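Local coordinates for hypothetical protein, IPT/TIG domain protein (Bacteroides ovatus, PDB 4HW6) that is of unknown function but probably serves as an auxiliary nutrient-binding protein, perhaps for carbohydrate, joining an IPT/TIG domain to a six-bladed beta-propeller, at residues V127-N140 and D162-I176. Numbering follows the deposited sequence. Where two conformers were deposited one is given.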
ATOM      1  N   VAL A 127      -6.344  22.618   7.082  1.00 19.22           N
ATOM      2  CA  VAL A 127      -6.369  21.392   7.846  1.00 19.45           C
ATOM      3  C   VAL A 127      -7.746  21.246   8.517  1.00 19.41           C
ATOM      4  O   VAL A 127      -8.137  22.054   9.354  1.00 19.69           O
ATOM      5  CB  VAL A 127      -5.226  21.337   8.867  1.00 20.81           C
ATOM      6  CG1 VAL A 127      -5.382  20.143   9.799  1.00 19.77           C
ATOM      7  CG2 VAL A 127      -3.872  21.316   8.159  1.00 20.15           C
ATOM      8  N   LEU A 128      -8.487  20.219   8.119  1.00 19.84           N
ATOM      9  CA  LEU A 128      -9.814  19.954   8.659  1.00 20.58           C
ATOM     10  C   LEU A 128     -10.262  18.525   8.422  1.00 20.72           C
ATOM     11  O   LEU A 128      -9.810  17.860   7.482  1.00 19.20           O
ATOM     12  CB  LEU A 128     -10.872  20.859   8.051  1.00 24.35           C
ATOM     13  CG  LEU A 128     -11.206  20.704   6.561  1.00 26.17           C
ATOM     14  CD1 LEU A 128     -12.610  21.205   6.263  1.00 33.98           C
ATOM     15  CD2 LEU A 128     -10.219  21.473   5.727  1.00 27.35           C
ATOM     16  N   ALA A 129     -11.156  18.076   9.303  1.00 19.76           N
ATOM     17  CA  ALA A 129     -11.897  16.840   9.102  1.00 19.34           C
ATOM     18  C   ALA A 129     -12.951  17.110   8.029  1.00 18.69           C
ATOM     19  O   ALA A 129     -13.607  18.153   8.025  1.00 19.47           O
ATOM     20  CB  ALA A 129     -12.577  16.409  10.395  1.00 18.01           C
ATOM     21  N   GLY A 130     -13.103  16.168   7.117  1.00 18.14           N
ATOM     22  CA  GLY A 130     -14.136  16.258   6.121  1.00 18.77           C
ATOM     23  C   GLY A 130     -14.231  15.034   5.219  1.00 19.26           C
ATOM     24  O   GLY A 130     -13.446  14.093   5.346  1.00 18.45           O
ATOM     25  N   PRO A 131     -15.186  15.073   4.285  1.00 20.40           N
ATOM     26  CA  PRO A 131     -15.352  14.063   3.243  1.00 21.26           C
ATOM     27  C   PRO A 131     -14.094  13.886   2.428  1.00 20.49           C
ATOM     28  O   PRO A 131     -13.294  14.820   2.321  1.00 20.17           O
ATOM     29  CB  PRO A 131     -16.463  14.642   2.347  1.00 22.90           C
ATOM     30  CG  PRO A 131     -17.189  15.623   3.197  1.00 25.17           C
ATOM     31  CD  PRO A 131     -16.179  16.157   4.172  1.00 22.64           C
ATOM     32  N   PHE A 132     -13.943  12.711   1.818  1.00 19.95           N
ATOM     33  CA  PHE A 132     -12.817  12.428   0.929  1.00 20.30           C
ATOM     34  C   PHE A 132     -12.571  13.567  -0.076  1.00 21.14           C
ATOM     35  O   PHE A 132     -11.426  13.935  -0.327  1.00 21.51           O
ATOM     36  CB  PHE A 132     -13.062  11.124   0.135  1.00 21.35           C
ATOM     37  CG  PHE A 132     -12.705   9.850   0.871  1.00 20.90           C
ATOM     38  CD1 PHE A 132     -12.486   9.816   2.248  1.00 20.41           C
ATOM     39  CD2 PHE A 132     -12.600   8.662   0.161  1.00 22.60           C
ATOM     40  CE1 PHE A 132     -12.159   8.629   2.885  1.00 20.98           C
ATOM     41  CE2 PHE A 132     -12.272   7.488   0.800  1.00 21.86           C
ATOM     42  CZ  PHE A 132     -12.056   7.469   2.160  1.00 20.28           C
ATOM     43  N   ASP A 133     -13.647  14.082  -0.653  1.00 21.19           N
ATOM     44  CA  ASP A 133     -13.572  15.153  -1.656  1.00 24.93           C
ATOM     45  C   ASP A 133     -13.307  16.570  -1.113  1.00 24.16           C
ATOM     46  O   ASP A 133     -13.086  17.486  -1.901  1.00 23.28           O
ATOM     47  CB  ASP A 133     -14.855  15.171  -2.484  1.00 26.48           C
ATOM     48  CG  ASP A 133     -14.714  15.997  -3.758  1.00 28.80           C
ATOM     49  OD1 ASP A 133     -13.724  15.781  -4.495  1.00 30.65           O
ATOM     50  OD2 ASP A 133     -15.577  16.867  -3.997  1.00 29.50           O
ATOM     51  N   ASP A 134     -13.314  16.748   0.206  1.00 23.36           N
ATOM     52  CA  ASP A 134     -13.303  18.092   0.811  1.00 23.51           C
ATOM     53  C   ASP A 134     -12.771  18.014   2.256  1.00 21.63           C
ATOM     54  O   ASP A 134     -13.489  18.251   3.240  1.00 22.27           O
ATOM     55  CB  ASP A 134     -14.719  18.671   0.764  1.00 26.70           C
ATOM     56  CG  ASP A 134     -14.748  20.198   0.805  1.00 29.96           C
ATOM     57  OD1 ASP A 134     -13.717  20.838   1.072  1.00 29.33           O
ATOM     58  OD2 ASP A 134     -15.834  20.763   0.586  1.00 38.71           O
ATOM     59  N   CYS A 135     -11.511  17.648   2.374  1.00 19.75           N
ATOM     60  CA  CYS A 135     -10.898  17.424   3.683  1.00 19.46           C
ATOM     61  C   CYS A 135      -9.533  18.107   3.717  1.00 18.03           C
ATOM     62  O   CYS A 135      -8.603  17.604   4.347  1.00 19.19           O
ATOM     63  CB  CYS A 135     -10.740  15.927   3.958  1.00 20.77           C
ATOM     64  SG  CYS A 135      -9.734  15.031   2.737  1.00 21.38           S
ATOM     65  N   GLY A 136      -9.418  19.240   3.022  1.00 18.50           N
ATOM     66  CA  GLY A 136      -8.158  19.987   3.021  1.00 17.52           C
ATOM     67  C   GLY A 136      -6.996  19.165   2.518  1.00 18.10           C
ATOM     68  O   GLY A 136      -7.170  18.348   1.604  1.00 16.73           O
ATOM     69  N   ALA A 137      -5.823  19.372   3.128  1.00 16.48           N
ATOM     70  CA  ALA A 137      -4.657  18.544   2.920  1.00 15.86           C
ATOM     71  C   ALA A 137      -3.964  18.274   4.261  1.00 16.10           C
ATOM     72  O   ALA A 137      -4.421  18.727   5.328  1.00 16.53           O
ATOM     73  CB  ALA A 137      -3.698  19.170   1.880  1.00 14.88           C
ATOM     74  N   PHE A 138      -2.874  17.525   4.206  1.00 15.53           N
ATOM     75  CA  PHE A 138      -2.318  16.885   5.398  1.00 15.46           C
ATOM     76  C   PHE A 138      -0.934  17.401   5.779  1.00 16.99           C
ATOM     77  O   PHE A 138      -0.016  17.395   4.954  1.00 17.40           O
ATOM     78  CB  PHE A 138      -2.307  15.378   5.165  1.00 15.81           C
ATOM     79  CG  PHE A 138      -3.638  14.870   4.698  1.00 15.34           C
ATOM     80  CD1 PHE A 138      -4.767  15.091   5.477  1.00 16.06           C
ATOM     81  CD2 PHE A 138      -3.783  14.261   3.468  1.00 17.10           C
ATOM     82  CE1 PHE A 138      -6.010  14.667   5.050  1.00 18.53           C
ATOM     83  CE2 PHE A 138      -5.019  13.828   3.043  1.00 16.66           C
ATOM     84  CZ  PHE A 138      -6.142  14.050   3.827  1.00 18.11           C
ATOM     85  N   ASP A 139      -0.781  17.794   7.039  1.00 17.86           N
ATOM     86  CA  ASP A 139       0.491  18.352   7.529  1.00 18.46           C
ATOM     87  C   ASP A 139       1.620  17.345   7.580  1.00 17.94           C
ATOM     88  O   ASP A 139       2.747  17.682   7.251  1.00 19.87           O
ATOM     89  CB  ASP A 139       0.335  18.993   8.912  1.00 19.89           C
ATOM     90  CG  ASP A 139      -0.347  20.345   8.871  1.00 22.37           C
ATOM     91  OD1 ASP A 139      -0.310  21.061   7.827  1.00 22.34           O
ATOM     92  OD2 ASP A 139      -0.914  20.706   9.921  1.00 22.34           O
ATOM     93  N   ASN A 140       1.346  16.117   8.010  1.00 17.86           N
ATOM     94  CA  ASN A 140       2.420  15.152   8.239  1.00 17.34           C
ATOM     95  C   ASN A 140       1.892  13.737   8.260  1.00 19.24           C
ATOM     96  O   ASN A 140       1.298  13.296   9.261  1.00 20.06           O
ATOM     97  CB  ASN A 140       3.117  15.474   9.563  1.00 18.51           C
ATOM     98  CG  ASN A 140       4.393  14.681   9.780  1.00 18.78           C
ATOM     99  OD1 ASN A 140       4.783  13.872   8.948  1.00 21.63           O
ATOM    100  ND2 ASN A 140       5.061  14.942  10.901  1.00 18.60           N
ATOM    101  N   ASP A 162       1.857  17.018  14.443  1.00 15.73           N
ATOM    102  CA  ASP A 162       0.666  17.413  13.690  1.00 17.25           C
ATOM    103  C   ASP A 162      -0.481  16.416  13.915  1.00 16.86           C
ATOM    104  O   ASP A 162      -0.406  15.557  14.810  1.00 16.92           O
ATOM    105  CB  ASP A 162       1.026  17.593  12.208  1.00 17.52           C
ATOM    106  CG  ASP A 162       2.229  18.562  12.010  1.00 21.00           C
ATOM    107  OD1 ASP A 162       2.192  19.662  12.551  1.00 24.96           O
ATOM    108  OD2 ASP A 162       3.202  18.191  11.318  1.00 28.18           O
ATOM    109  N   ALA A 163      -1.571  16.574  13.168  1.00 15.43           N
ATOM    110  CA  ALA A 163      -2.772  15.794  13.440  1.00 15.95           C
ATOM    111  C   ALA A 163      -2.607  14.317  13.122  1.00 16.47           C
ATOM    112  O   ALA A 163      -1.970  13.929  12.135  1.00 16.92           O
ATOM    113  CB  ALA A 163      -3.976  16.336  12.675  1.00 14.40           C
ATOM    114  N   PHE A 164      -3.249  13.535  13.978  1.00 15.74           N
ATOM    115  CA  PHE A 164      -3.508  12.112  13.811  1.00 15.36           C
ATOM    116  C   PHE A 164      -4.786  11.988  12.971  1.00 15.43           C
ATOM    117  O   PHE A 164      -5.807  12.605  13.296  1.00 15.67           O
ATOM    118  CB  PHE A 164      -3.744  11.555  15.203  1.00 15.77           C
ATOM    119  CG  PHE A 164      -3.701  10.061  15.299  1.00 18.41           C
ATOM    120  CD1 PHE A 164      -4.644   9.273  14.671  1.00 19.86           C
ATOM    121  CD2 PHE A 164      -2.742   9.458  16.076  1.00 19.02           C
ATOM    122  CE1 PHE A 164      -4.604   7.896  14.804  1.00 20.39           C
ATOM    123  CE2 PHE A 164      -2.697   8.081  16.212  1.00 21.08           C
ATOM    124  CZ  PHE A 164      -3.630   7.306  15.574  1.00 20.31           C
ATOM    125  N   ARG A 165      -4.730  11.242  11.885  1.00 14.20           N
ATOM    126  CA  ARG A 165      -5.890  11.179  10.979  1.00 15.20           C
ATOM    127  C   ARG A 165      -6.466   9.773  10.859  1.00 15.61           C
ATOM    128  O   ARG A 165      -5.768   8.771  11.086  1.00 15.38           O
ATOM    129  CB  ARG A 165      -5.524  11.695   9.577  1.00 15.65           C
ATOM    130  CG  ARG A 165      -4.890  13.088   9.545  1.00 16.31           C
ATOM    131  CD  ARG A 165      -5.785  14.165  10.114  1.00 16.74           C
ATOM    132  NE  ARG A 165      -7.045  14.322   9.382  1.00 15.69           N
ATOM    133  CZ  ARG A 165      -7.356  15.354   8.584  1.00 15.95           C
ATOM    134  NH1 ARG A 165      -6.498  16.348   8.359  1.00 15.69           N
ATOM    135  NH2 ARG A 165      -8.536  15.378   7.976  1.00 16.45           N
ATOM    136  N   HIS A 166      -7.738   9.733  10.493  1.00 15.50           N
ATOM    137  CA  HIS A 166      -8.488   8.472  10.328  1.00 16.43           C
ATOM    138  C   HIS A 166      -9.249   8.520   9.010  1.00 16.30           C
ATOM    139  O   HIS A 166     -10.182   9.311   8.859  1.00 17.73           O
ATOM    140  CB  HIS A 166      -9.445   8.307  11.482  1.00 17.77           C
ATOM    141  CG  HIS A 166     -10.441   7.204  11.307  1.00 19.39           C
ATOM    142  ND1 HIS A 166     -11.685   7.240  11.899  1.00 21.96           N
ATOM    143  CD2 HIS A 166     -10.389   6.043  10.611  1.00 20.13           C
ATOM    144  CE1 HIS A 166     -12.357   6.145  11.579  1.00 23.65           C
ATOM    145  NE2 HIS A 166     -11.598   5.402  10.791  1.00 21.28           N
ATOM    146  N   VAL A 167      -8.848   7.658   8.089  1.00 16.47           N
ATOM    147  CA  VAL A 167      -9.516   7.503   6.824  1.00 16.34           C
ATOM    148  C   VAL A 167     -10.570   6.405   6.998  1.00 17.52           C
ATOM    149  O   VAL A 167     -10.231   5.245   7.238  1.00 17.89           O
ATOM    150  CB  VAL A 167      -8.538   7.138   5.694  1.00 16.76           C
ATOM    151  CG1 VAL A 167      -9.286   6.954   4.396  1.00 17.23           C
ATOM    152  CG2 VAL A 167      -7.437   8.200   5.531  1.00 16.73           C
ATOM    153  N   ASP A 168     -11.833   6.795   6.876  1.00 18.03           N
ATOM    154  CA  ASP A 168     -13.005   5.926   7.045  1.00 20.10           C
ATOM    155  C   ASP A 168     -13.596   5.652   5.669  1.00 20.20           C
ATOM    156  O   ASP A 168     -14.283   6.497   5.093  1.00 20.62           O
ATOM    157  CB  ASP A 168     -14.001   6.648   7.951  1.00 23.22           C
ATOM    158  CG  ASP A 168     -15.304   5.895   8.174  1.00 27.27           C
ATOM    159  OD1 ASP A 168     -15.620   4.907   7.475  1.00 27.52           O
ATOM    160  OD2 ASP A 168     -16.053   6.352   9.050  1.00 31.59           O
ATOM    161  N   PHE A 169     -13.352   4.462   5.134  1.00 20.73           N
ATOM    162  CA  PHE A 169     -13.778   4.151   3.764  1.00 21.09           C
ATOM    163  C   PHE A 169     -15.289   3.975   3.629  1.00 23.55           C
ATOM    164  O   PHE A 169     -15.862   4.279   2.579  1.00 24.78           O
ATOM    165  CB  PHE A 169     -13.040   2.911   3.240  1.00 21.31           C
ATOM    166  CG  PHE A 169     -11.600   3.155   2.881  1.00 20.76           C
ATOM    167  CD1 PHE A 169     -10.609   3.134   3.852  1.00 20.45           C
ATOM    168  CD2 PHE A 169     -11.222   3.401   1.570  1.00 21.76           C
ATOM    169  CE1 PHE A 169      -9.277   3.349   3.542  1.00 21.54           C
ATOM    170  CE2 PHE A 169      -9.884   3.595   1.249  1.00 20.96           C
ATOM    171  CZ  PHE A 169      -8.904   3.583   2.230  1.00 20.40           C
ATOM    172  N   VAL A 170     -15.942   3.472   4.682  1.00 23.21           N
ATOM    173  CA  VAL A 170     -17.383   3.209   4.630  1.00 25.02           C
ATOM    174  C   VAL A 170     -18.117   4.546   4.494  1.00 26.12           C
ATOM    175  O   VAL A 170     -19.019   4.687   3.675  1.00 27.06           O
ATOM    176  CB  VAL A 170     -17.871   2.442   5.881  1.00 25.30           C
ATOM    177  CG1 VAL A 170     -19.399   2.442   6.002  1.00 27.02           C
ATOM    178  CG2 VAL A 170     -17.331   1.014   5.856  1.00 25.81           C
ATOM    179  N   ASN A 171     -17.708   5.529   5.293  1.00 24.75           N
ATOM    180  CA  ASN A 171     -18.333   6.853   5.262  1.00 26.23           C
ATOM    181  C   ASN A 171     -17.621   7.859   4.347  1.00 24.47           C
ATOM    182  O   ASN A 171     -18.078   8.996   4.209  1.00 25.47           O
ATOM    183  CB  ASN A 171     -18.437   7.389   6.678  1.00 26.87           C
ATOM    184  CG  ASN A 171     -19.314   6.519   7.532  1.00 29.17           C
ATOM    185  OD1 ASN A 171     -20.446   6.271   7.165  1.00 30.38           O
ATOM    186  ND2 ASN A 171     -18.772   5.985   8.631  1.00 29.42           N
ATOM    187  N   GLN A 172     -16.525   7.429   3.725  1.00 23.39           N
ATOM    188  CA  GLN A 172     -15.756   8.282   2.827  0.50 22.50           C
ATOM    189  C   GLN A 172     -15.449   9.617   3.523  1.00 22.02           C
ATOM    190  O   GLN A 172     -15.764  10.691   3.022  1.00 21.22           O
ATOM    191  CB  GLN A 172     -16.514   8.474   1.515  0.50 23.71           C
ATOM    192  CG  GLN A 172     -16.838   7.164   0.810  0.50 24.13           C
ATOM    193  CD  GLN A 172     -15.686   6.674  -0.042  0.50 23.20           C
ATOM    194  OE1 GLN A 172     -15.345   7.302  -1.042  0.50 23.09           O
ATOM    195  NE2 GLN A 172     -15.092   5.537   0.334  0.50 24.01           N
ATOM    196  N   TYR A 173     -14.818   9.515   4.692  1.00 20.98           N
ATOM    197  CA  TYR A 173     -14.552  10.667   5.553  1.00 20.44           C
ATOM    198  C   TYR A 173     -13.151  10.562   6.124  1.00 19.57           C
ATOM    199  O   TYR A 173     -12.696   9.462   6.425  1.00 18.68           O
ATOM    200  CB  TYR A 173     -15.570  10.687   6.688  1.00 21.51           C
ATOM    201  CG  TYR A 173     -15.643  12.004   7.425  1.00 21.51           C
ATOM    202  CD1 TYR A 173     -16.451  13.028   6.954  1.00 23.83           C
ATOM    203  CD2 TYR A 173     -14.915  12.224   8.606  1.00 22.73           C
ATOM    204  CE1 TYR A 173     -16.551  14.241   7.632  1.00 23.58           C
ATOM    205  CE2 TYR A 173     -15.017  13.438   9.285  1.00 22.96           C
ATOM    206  CZ  TYR A 173     -15.824  14.435   8.786  1.00 23.91           C
ATOM    207  OH  TYR A 173     -15.911  15.645   9.433  1.00 26.07           O
ATOM    208  N   VAL A 174     -12.461  11.696   6.243  1.00 17.68           N
ATOM    209  CA  VAL A 174     -11.129  11.735   6.853  1.00 17.24           C
ATOM    210  C   VAL A 174     -11.194  12.583   8.112  1.00 18.40           C
ATOM    211  O   VAL A 174     -11.205  13.801   8.040  1.00 17.22           O
ATOM    212  CB  VAL A 174     -10.019  12.287   5.932  1.00 17.21           C
ATOM    213  CG1 VAL A 174      -8.649  12.088   6.595  1.00 15.70           C
ATOM    214  CG2 VAL A 174     -10.045  11.605   4.553  1.00 18.44           C
ATOM    215  N   ASP A 175     -11.231  11.915   9.265  1.00 18.95           N
ATOM    216  CA  ASP A 175     -11.377  12.593  10.539  1.00 19.32           C
ATOM    217  C   ASP A 175     -10.018  12.963  11.113  1.00 17.39           C
ATOM    218  O   ASP A 175      -8.972  12.510  10.659  1.00 16.39           O
ATOM    219  CB  ASP A 175     -12.116  11.688  11.529  1.00 20.98           C
ATOM    220  CG  ASP A 175     -12.932  12.461  12.559  1.00 26.20           C
ATOM    221  OD1 ASP A 175     -12.913  13.715  12.592  1.00 23.31           O
ATOM    222  OD2 ASP A 175     -13.614  11.783  13.350  1.00 29.35           O
ATOM    223  N   ILE A 176     -10.062  13.829  12.105  1.00 18.16           N
ATOM    224  CA  ILE A 176      -8.921  14.136  12.976  1.00 17.40           C
ATOM    225  C   ILE A 176      -9.207  13.512  14.332  1.00 18.64           C
ATOM    226  O   ILE A 176     -10.264  13.765  14.945  1.00 20.80           O
ATOM    227  CB  ILE A 176      -8.753  15.652  13.179  1.00 19.15           C
ATOM    228  CG1 ILE A 176      -8.410  16.321  11.838  1.00 20.56           C
ATOM    229  CG2 ILE A 176      -7.657  15.932  14.241  1.00 18.83           C
ATOM    230  CD1 ILE A 176      -8.412  17.836  11.867  1.00 23.22           C
TER
HETATM  231  O   HOH W   1      -6.936  18.316   6.332  1.00 15.06           O
HETATM  232  O   HOH W   2      -2.304  18.700  11.243  1.00 18.38           O
HETATM  233  O   HOH W   3      -1.453  14.732   9.150  1.00 24.54           O
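Gly130 and Val174 form an antiparallel hydrogen-bonded pair: Val174 N donates to Gly130 O at 2.7 Å, nearly straight, and Gly130 N donates back to Val174 O. Next to this pair, Phe132 N binds Gln172 O at 3.0 Å. The Phe132 ring folds over the hairpin bend. Gln172 CA sits over the centre of one face, 3.6 Å from the centroid of the Phe132 ring. Phe132 CZ reaches Val167 CG1 (3.6 Å), and the ring's edge meets the face of Phe169 in a T-shaped pair, planes at 88°. The Tyr173 ring lays one face along the Gly130 backbone.

Farther along, Arg165 reaches across from strand 164-168. Its chain bends at chi2 (-60°) and chi3, which turns the guanidinium toward the backbone carbonyls of Leu128, Val174 and Asp175. Arg165 NH2 donates to Leu128 O (2.8 Å) from above the carbonyl plane, in a bent bond, and to Val174 O (3.1 Å); Arg165 NE donates to Asp175 O. Ile176 CG1 covers one guanidinium face and Phe138 CE1 the opposite one; the Phe138 ring stands at 81° to it. NH1 donates to a water that also accepts from Leu128 N. A leucine in place of Arg165 would probably leave Leu128 O and this water without their charged donor.

Strand 130-131 is an outermost strand of a five-stranded antiparallel sheet, beside 173-177, consistent with a propeller blade. Leu115 of strand 109-115 packs on Phe132, Phe138, Val167 and Val174, and Trp157 of strand 154-158 touches Arg165 and Val167.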